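Local coordinates for protein titin (PDB 3LCY) that serves as a giant scaffold of the muscle sarcomere, here represented by two tandem immunoglobulin domains from its A-band region, at residues G22-L27 with T64-T69; E75-C80 with S92-L97. One frame throughout, in Å; residues are numbered along the deposited sequence.

In the fold
Both contacts belong to the first I-set immunoglobulin domain and lie in opposing sheets of its beta sandwich. Contact 1 pairs strands B and E (24-34 and 62-68), distant in sequence, while contact 2 pairs F and G (76-83 and 88-103), joined as a hairpin. Each has a buried face and an outward one. The buried faces meet: Ala25 packs on Leu95, and Leu27 and Leu65 press on the Tyr78 ring. Outward, contact 1 carries Met68, Ala24, Gln26 and Thr66, contact 2 Val77, Lys94 and the Thr79-Ser92 hydroxyl pair. A threonine hydroxyl finishes the first ladder, whereas the second runs out in a water-bridged glutamate that faces the next domain.

Contact 1: G22-L27 with T64-T69; sequences GEAAQL and TLTVMT
The hydroxyl of Thr69 ties the start of segment 22-27 to the end of 64-69. Its OG1 accepts from Gly22 N at 2.7 Å and donates to Glu23 O at 2.8 Å, in the carbonyl plane on a lone pair. Chi1 of 72° sets OG1 between the backbone N and carbonyl carbon of Thr69, where it meets Gly22 N and Glu23 O at once. Glu23 O also takes Thr69 N, a longer bond of 3.2 Å from a donor well above the carbonyl plane. Further along, an antiparallel ladder links Ala25 with Val67 and Leu27 with Leu65 through paired backbone bonds; the Leu27-Leu65 pair is nearly straight, 171° and 172° at the hydrogens. On the buried face, the Leu27 and Val67 side chains cross at an angle, Leu27 CD1 lying 4.0 Å from Val67 CG2. On the outer face, Met68 bends at chi2 and chi3, so that its CE comes within 3.6 Å of Ala24 CB. Gln26 runs alongside Thr66, its CG 3.8 Å from Thr66 OG1, while Thr64 OG1 turns to Ser28. The B-E pairing thus rests on regular backbone bonding, with one hydroxyl bonded in two directions to continue it past the last bridge, and small or branched apolar groups facing the core.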
ATOM      1  N   GLY A  22      -8.779  -7.292   0.615  1.00 31.10           N
ATOM      2  CA  GLY A  22      -9.321  -8.522   1.158  1.00 30.50           C
ATOM      3  C   GLY A  22     -10.138  -9.283   0.132  1.00 34.57           C
ATOM      4  O   GLY A  22     -10.440 -10.460   0.316  1.00 37.79           O
ATOM      5  N   GLU A  23     -10.497  -8.604  -0.952  1.00 33.79           N
ATOM      6  CA  GLU A  23     -11.280  -9.222  -2.017  1.00 34.45           C
ATOM      7  C   GLU A  23     -10.412  -9.558  -3.225  1.00 33.21           C
ATOM      8  O   GLU A  23      -9.238  -9.196  -3.277  1.00 33.84           O
ATOM      9  CB  GLU A  23     -12.434  -8.308  -2.433  1.00 35.39           C
ATOM     10  CG  GLU A  23     -13.440  -8.053  -1.325  1.00 41.11           C
ATOM     11  CD  GLU A  23     -14.147  -9.321  -0.879  1.00 48.71           C
ATOM     12  OE1 GLU A  23     -14.243 -10.270  -1.687  1.00 53.76           O
ATOM     13  OE2 GLU A  23     -14.610  -9.366   0.281  1.00 49.82           O
ATOM     14  N   ALA A  24     -10.999 -10.252  -4.193  1.00 30.55           N
ATOM     15  CA  ALA A  24     -10.275 -10.675  -5.385  1.00 26.05           C
ATOM     16  C   ALA A  24     -10.124  -9.539  -6.392  1.00 28.31           C
ATOM     17  O   ALA A  24     -11.021  -8.710  -6.549  1.00 30.99           O
ATOM     18  CB  ALA A  24     -10.968 -11.864  -6.030  1.00 18.22           C
ATOM     19  N   ALA A  25      -8.982  -9.515  -7.070  1.00 25.55           N
ATOM     20  CA  ALA A  25      -8.724  -8.529  -8.111  1.00 24.37           C
ATOM     21  C   ALA A  25      -8.376  -9.228  -9.418  1.00 24.75           C
ATOM     22  O   ALA A  25      -7.470 -10.060  -9.465  1.00 27.11           O
ATOM     23  CB  ALA A  25      -7.602  -7.596  -7.691  1.00 18.08           C
ATOM     24  N   GLN A  26      -9.110  -8.895 -10.475  1.00 24.08           N
ATOM     25  CA  GLN A  26      -8.862  -9.477 -11.790  1.00 25.02           C
ATOM     26  C   GLN A  26      -8.129  -8.508 -12.709  1.00 27.12           C
ATOM     27  O   GLN A  26      -8.661  -7.461 -13.077  1.00 29.63           O
ATOM     28  CB  GLN A  26     -10.172  -9.928 -12.443  1.00 24.75           C
ATOM     29  CG  GLN A  26     -10.687 -11.272 -11.950  1.00 29.23           C
ATOM     30  CD  GLN A  26     -11.975 -11.694 -12.635  1.00 37.35           C
ATOM     31  OE1 GLN A  26     -11.962 -12.502 -13.565  1.00 37.70           O
ATOM     32  NE2 GLN A  26     -13.095 -11.149 -12.175  1.00 41.67           N
ATOM     33  N   LEU A  27      -6.902  -8.863 -13.075  1.00 24.60           N
ATOM     34  CA  LEU A  27      -6.143  -8.085 -14.045  1.00 23.81           C
ATOM     35  C   LEU A  27      -6.087  -8.852 -15.359  1.00 26.60           C
ATOM     36  O   LEU A  27      -5.504  -9.933 -15.432  1.00 30.16           O
ATOM     37  CB  LEU A  27      -4.732  -7.794 -13.533  1.00 26.36           C
ATOM     38  CG  LEU A  27      -4.637  -7.022 -12.214  1.00 31.53           C
ATOM     39  CD1 LEU A  27      -4.244  -7.952 -11.073  1.00 31.44           C
ATOM     40  CD2 LEU A  27      -3.648  -5.871 -12.334  1.00 31.79           C
ATOM     41  N   THR A  64      -5.927 -13.537 -17.776  1.00 25.43           N
ATOM     42  CA  THR A  64      -6.330 -12.915 -16.543  1.00 28.20           C
ATOM     43  C   THR A  64      -5.574 -13.433 -15.344  1.00 32.96           C
ATOM     44  O   THR A  64      -5.415 -14.617 -15.169  1.00 36.67           O
ATOM     45  CB  THR A  64      -7.840 -13.113 -16.281  1.00 29.44           C
ATOM     46  OG1 THR A  64      -8.584 -12.712 -17.424  1.00 28.12           O
ATOM     47  CG2 THR A  64      -8.290 -12.283 -15.113  1.00 27.55           C
ATOM     48  N   LEU A  65      -5.116 -12.509 -14.520  1.00 32.16           N
ATOM     49  CA  LEU A  65      -4.486 -12.823 -13.245  1.00 27.49           C
ATOM     50  C   LEU A  65      -5.424 -12.420 -12.117  1.00 29.05           C
ATOM     51  O   LEU A  65      -5.942 -11.304 -12.100  1.00 30.96           O
ATOM     52  CB  LEU A  65      -3.152 -12.091 -13.100  1.00 25.88           C
ATOM     53  CG  LEU A  65      -2.504 -12.161 -11.712  1.00 26.16           C
ATOM     54  CD1 LEU A  65      -2.126 -13.590 -11.366  1.00 27.65           C
ATOM     55  CD2 LEU A  65      -1.288 -11.249 -11.623  1.00 26.57           C
ATOM     56  N   THR A  66      -5.655 -13.328 -11.183  1.00 28.16           N
ATOM     57  CA  THR A  66      -6.532 -13.027 -10.073  1.00 28.04           C
ATOM     58  C   THR A  66      -5.716 -12.961  -8.807  1.00 29.34           C
ATOM     59  O   THR A  66      -5.047 -13.916  -8.446  1.00 35.97           O
ATOM     60  CB  THR A  66      -7.611 -14.100  -9.894  1.00 28.03           C
ATOM     61  OG1 THR A  66      -8.399 -14.190 -11.081  1.00 24.18           O
ATOM     62  CG2 THR A  66      -8.513 -13.755  -8.723  1.00 25.73           C
ATOM     63  N   VAL A  67      -5.787 -11.829  -8.127  1.00 23.89           N
ATOM     64  CA  VAL A  67      -5.050 -11.662  -6.894  1.00 24.41           C
ATOM     65  C   VAL A  67      -6.020 -11.611  -5.736  1.00 25.19           C
ATOM     66  O   VAL A  67      -6.939 -10.806  -5.731  1.00 26.67           O
ATOM     67  CB  VAL A  67      -4.239 -10.356  -6.893  1.00 24.53           C
ATOM     68  CG1 VAL A  67      -3.502 -10.184  -5.576  1.00 20.94           C
ATOM     69  CG2 VAL A  67      -3.276 -10.324  -8.060  1.00 22.65           C
ATOM     70  N   MET A  68      -5.814 -12.474  -4.753  1.00 22.24           N
ATOM     71  CA  MET A  68      -6.679 -12.469  -3.598  1.00 23.01           C
ATOM     72  C   MET A  68      -5.914 -11.573  -2.663  1.00 24.40           C
ATOM     73  O   MET A  68      -4.955 -11.988  -2.030  1.00 29.60           O
ATOM     74  CB  MET A  68      -6.821 -13.870  -3.020  1.00 19.93           C
ATOM     75  CG  MET A  68      -7.220 -14.918  -4.031  1.00 19.92           C
ATOM     76  SD  MET A  68      -8.688 -14.505  -4.968  1.00 31.47           S
ATOM     77  CE  MET A  68      -9.917 -14.447  -3.681  1.00 30.60           C
ATOM     78  N   THR A  69      -6.347 -10.328  -2.583  1.00 22.93           N
ATOM     79  CA  THR A  69      -5.691  -9.378  -1.774  1.00 25.51           C
ATOM     80  C   THR A  69      -5.818  -9.622  -0.308  1.00 28.04           C
ATOM     81  O   THR A  69      -6.831  -9.943   0.163  1.00 26.70           O
ATOM     82  CB  THR A  69      -6.137  -7.990  -2.149  1.00 25.12           C
ATOM     83  OG1 THR A  69      -7.465  -7.765  -1.713  1.00 29.14           O
ATOM     84  CG2 THR A  69      -6.081  -7.837  -3.588  1.00 16.85           C
TER

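Contact 2: E75-C80 with S92-L97; sequences EGVYTC and SSKLLL
Gly76 to Thr79 pair with Leu95 to Ser92 in the F-G hairpin of the immunoglobulin fold, and Tyr78 supplies its tyrosine corner, the phenol OH bonding back to Asp74 O. Two antiparallel hydrogen-bonded pairs form the ladder. Gly76 N reaches Leu95 O at 3.1 Å, and Leu95 N returns to Gly76 O at 2.9 Å. Tyr78 N and Ser93 O bond at 3.0 Å, and Ser93 N answers to Tyr78 O. Across the outer face, Thr79 OG1 and Ser92 OG share a hydrogen bond of 2.7 Å. Beside them, Val77 CG2 lies against the extended Lys94 chain, 3.8 Å from CE. On the inner face, with CG beside the backbone N (chi1 -73°), the Tyr78 ring leans toward segment 92-97 and brings CE2 within 3.9 Å of Leu95 CB, the two side chains crossing at a slant. Where the ladder ends, Glu75 CB packs 3.8 Å from Leu97 CG. The Glu75 carboxylate extends past it: OE2 accepts from a water at 2.8 Å, and that water accepts from Leu97 N, satisfying an amide beyond the last bridge. Glu75 OE2 also forms a salt bridge with Arg130 of the second immunoglobulin domain. On one flank Arg43 of strand 38-43 holds the Glu75 and Val77 carbonyls and forms a cation-pi contact with Tyr78; on the other, strand 17-20 pairs with strand 88-103, while Cys80 faces Cys29 and Trp41 within the sandwich.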
ATOM      1  N   GLU A  75      -0.964  -3.970  -3.643  1.00 22.60           N
ATOM      2  CA  GLU A  75      -1.260  -2.924  -4.547  1.00 25.59           C
ATOM      3  C   GLU A  75      -0.087  -2.693  -5.473  1.00 24.65           C
ATOM      4  O   GLU A  75       0.964  -3.176  -5.241  1.00 23.70           O
ATOM      5  CB  GLU A  75      -1.596  -1.665  -3.784  1.00 28.52           C
ATOM      6  CG  GLU A  75      -0.402  -0.831  -3.404  1.00 31.89           C
ATOM      7  CD  GLU A  75      -0.603  -0.014  -2.204  1.00 35.90           C
ATOM      8  OE1 GLU A  75       0.336   0.220  -1.491  1.00 37.02           O
ATOM      9  OE2 GLU A  75      -1.695   0.392  -1.973  1.00 38.62           O
ATOM     10  N   GLY A  76      -0.282  -1.980  -6.555  1.00 22.76           N
ATOM     11  CA  GLY A  76       0.842  -1.754  -7.410  1.00 19.98           C
ATOM     12  C   GLY A  76       0.913  -2.361  -8.757  1.00 24.04           C
ATOM     13  O   GLY A  76      -0.035  -2.792  -9.270  1.00 28.03           O
ATOM     14  N   VAL A  77       2.100  -2.358  -9.335  1.00 27.14           N
ATOM     15  CA  VAL A  77       2.331  -2.889 -10.673  1.00 23.90           C
ATOM     16  C   VAL A  77       2.336  -4.395 -10.882  1.00 21.62           C
ATOM     17  O   VAL A  77       2.948  -5.132 -10.144  1.00 21.69           O
ATOM     18  CB  VAL A  77       3.654  -2.347 -11.242  1.00 20.58           C
ATOM     19  CG1 VAL A  77       3.872  -2.841 -12.640  1.00 19.33           C
ATOM     20  CG2 VAL A  77       3.664  -0.852 -11.219  1.00 15.84           C
ATOM     21  N   TYR A  78       1.644  -4.821 -11.926  1.00 20.86           N
ATOM     22  CA  TYR A  78       1.577  -6.215 -12.325  1.00 23.44           C
ATOM     23  C   TYR A  78       1.879  -6.246 -13.808  1.00 19.63           C
ATOM     24  O   TYR A  78       1.343  -5.461 -14.561  1.00 19.14           O
ATOM     25  CB  TYR A  78       0.225  -6.838 -12.018  1.00 23.42           C
ATOM     26  CG  TYR A  78       0.014  -7.081 -10.559  1.00 21.66           C
ATOM     27  CD1 TYR A  78       0.465  -8.235  -9.963  1.00 25.71           C
ATOM     28  CD2 TYR A  78      -0.615  -6.147  -9.776  1.00 20.81           C
ATOM     29  CE1 TYR A  78       0.281  -8.454  -8.637  1.00 26.94           C
ATOM     30  CE2 TYR A  78      -0.792  -6.352  -8.455  1.00 24.56           C
ATOM     31  CZ  TYR A  78      -0.351  -7.512  -7.889  1.00 27.17           C
ATOM     32  OH  TYR A  78      -0.541  -7.710  -6.560  1.00 28.92           O
ATOM     33  N   THR A  79       2.745  -7.151 -14.221  1.00 19.54           N
ATOM     34  CA  THR A  79       3.125  -7.252 -15.617  1.00 20.74           C
ATOM     35  C   THR A  79       2.876  -8.614 -16.235  1.00 22.84           C
ATOM     36  O   THR A  79       3.262  -9.626 -15.688  1.00 25.66           O
ATOM     37  CB  THR A  79       4.603  -6.911 -15.793  1.00 22.64           C
ATOM     38  OG1 THR A  79       4.842  -5.594 -15.308  1.00 25.21           O
ATOM     39  CG2 THR A  79       4.997  -6.964 -17.236  1.00 22.22           C
ATOM     40  N   CYS A  80       2.237  -8.613 -17.398  1.00 25.28           N
ATOM     41  CA  CYS A  80       1.946  -9.835 -18.122  1.00 26.09           C
ATOM     42  C   CYS A  80       2.837  -9.901 -19.340  1.00 29.25           C
ATOM     43  O   CYS A  80       2.849  -8.991 -20.142  1.00 28.11           O
ATOM     44  CB  CYS A  80       0.487  -9.870 -18.580  1.00 26.04           C
ATOM     45  SG  CYS A  80       0.047 -11.232 -19.676  1.00 31.96           S
ATOM     46  N   SER A  92       1.557  -3.803 -18.747  1.00 23.11           N
ATOM     47  CA  SER A  92       1.488  -3.602 -17.305  1.00 21.02           C
ATOM     48  C   SER A  92       0.373  -2.645 -16.898  1.00 21.09           C
ATOM     49  O   SER A  92      -0.002  -1.751 -17.655  1.00 12.50           O
ATOM     50  CB  SER A  92       2.828  -3.084 -16.781  1.00 21.75           C
ATOM     51  OG  SER A  92       3.888  -3.946 -17.152  1.00 24.53           O
ATOM     52  N   SER A  93      -0.146  -2.845 -15.692  1.00 21.49           N
ATOM     53  CA  SER A  93      -1.151  -1.960 -15.120  1.00 20.12           C
ATOM     54  C   SER A  93      -1.066  -2.042 -13.601  1.00 21.22           C
ATOM     55  O   SER A  93      -0.345  -2.882 -13.062  1.00 21.00           O
ATOM     56  CB  SER A  93      -2.552  -2.339 -15.607  1.00 19.94           C
ATOM     57  OG  SER A  93      -2.971  -3.572 -15.052  1.00 22.88           O
ATOM     58  N   LYS A  94      -1.790  -1.170 -12.909  1.00 22.73           N
ATOM     59  CA  LYS A  94      -1.707  -1.120 -11.455  1.00 23.38           C
ATOM     60  C   LYS A  94      -2.991  -1.554 -10.761  1.00 23.83           C
ATOM     61  O   LYS A  94      -4.087  -1.421 -11.308  1.00 19.57           O
ATOM     62  CB  LYS A  94      -1.312   0.280 -10.984  1.00 24.07           C
ATOM     63  CG  LYS A  94       0.116   0.663 -11.317  1.00 21.69           C
ATOM     64  CD  LYS A  94       0.416   2.081 -10.872  1.00 19.70           C
ATOM     65  CE  LYS A  94       1.867   2.441 -11.130  1.00 16.73           C
ATOM     66  NZ  LYS A  94       2.138   3.879 -10.857  1.00 23.14           N
ATOM     67  N   LEU A  95      -2.840  -2.071  -9.548  1.00 28.01           N
ATOM     68  CA  LEU A  95      -3.976  -2.454  -8.724  1.00 21.60           C
ATOM     69  C   LEU A  95      -4.173  -1.431  -7.614  1.00 26.24           C
ATOM     70  O   LEU A  95      -3.274  -1.200  -6.805  1.00 32.91           O
ATOM     71  CB  LEU A  95      -3.761  -3.844  -8.124  1.00 22.66           C
ATOM     72  CG  LEU A  95      -4.810  -4.315  -7.113  1.00 28.31           C
ATOM     73  CD1 LEU A  95      -6.204  -4.246  -7.715  1.00 25.25           C
ATOM     74  CD2 LEU A  95      -4.497  -5.721  -6.619  1.00 28.04           C
ATOM     75  N   LEU A  96      -5.343  -0.805  -7.590  1.00 27.90           N
ATOM     76  CA  LEU A  96      -5.662   0.172  -6.557  1.00 28.76           C
ATOM     77  C   LEU A  96      -6.586  -0.447  -5.517  1.00 32.00           C
ATOM     78  O   LEU A  96      -7.629  -1.006  -5.853  1.00 35.65           O
ATOM     79  CB  LEU A  96      -6.302   1.423  -7.164  1.00 23.84           C
ATOM     80  CG  LEU A  96      -5.401   2.379  -7.952  1.00 25.04           C
ATOM     81  CD1 LEU A  96      -4.783   1.696  -9.162  1.00 22.73           C
ATOM     82  CD2 LEU A  96      -6.183   3.607  -8.380  1.00 26.18           C
ATOM     83  N   LEU A  97      -6.196  -0.350  -4.252  1.00 27.28           N
ATOM     84  CA  LEU A  97      -6.973  -0.942  -3.174  1.00 25.66           C
ATOM     85  C   LEU A  97      -7.982   0.039  -2.594  1.00 23.50           C
ATOM     86  O   LEU A  97      -7.840   1.255  -2.735  1.00 20.99           O
ATOM     87  CB  LEU A  97      -6.053  -1.453  -2.065  1.00 28.02           C
ATOM     88  CG  LEU A  97      -5.050  -2.535  -2.461  1.00 30.05           C
ATOM     89  CD1 LEU A  97      -4.222  -2.951  -1.258  1.00 32.91           C
ATOM     90  CD2 LEU A  97      -5.760  -3.735  -3.064  1.00 28.91           C
TER
HETATM   91  O   HOH W   1      -3.884   1.278  -3.564  1.00 24.53           O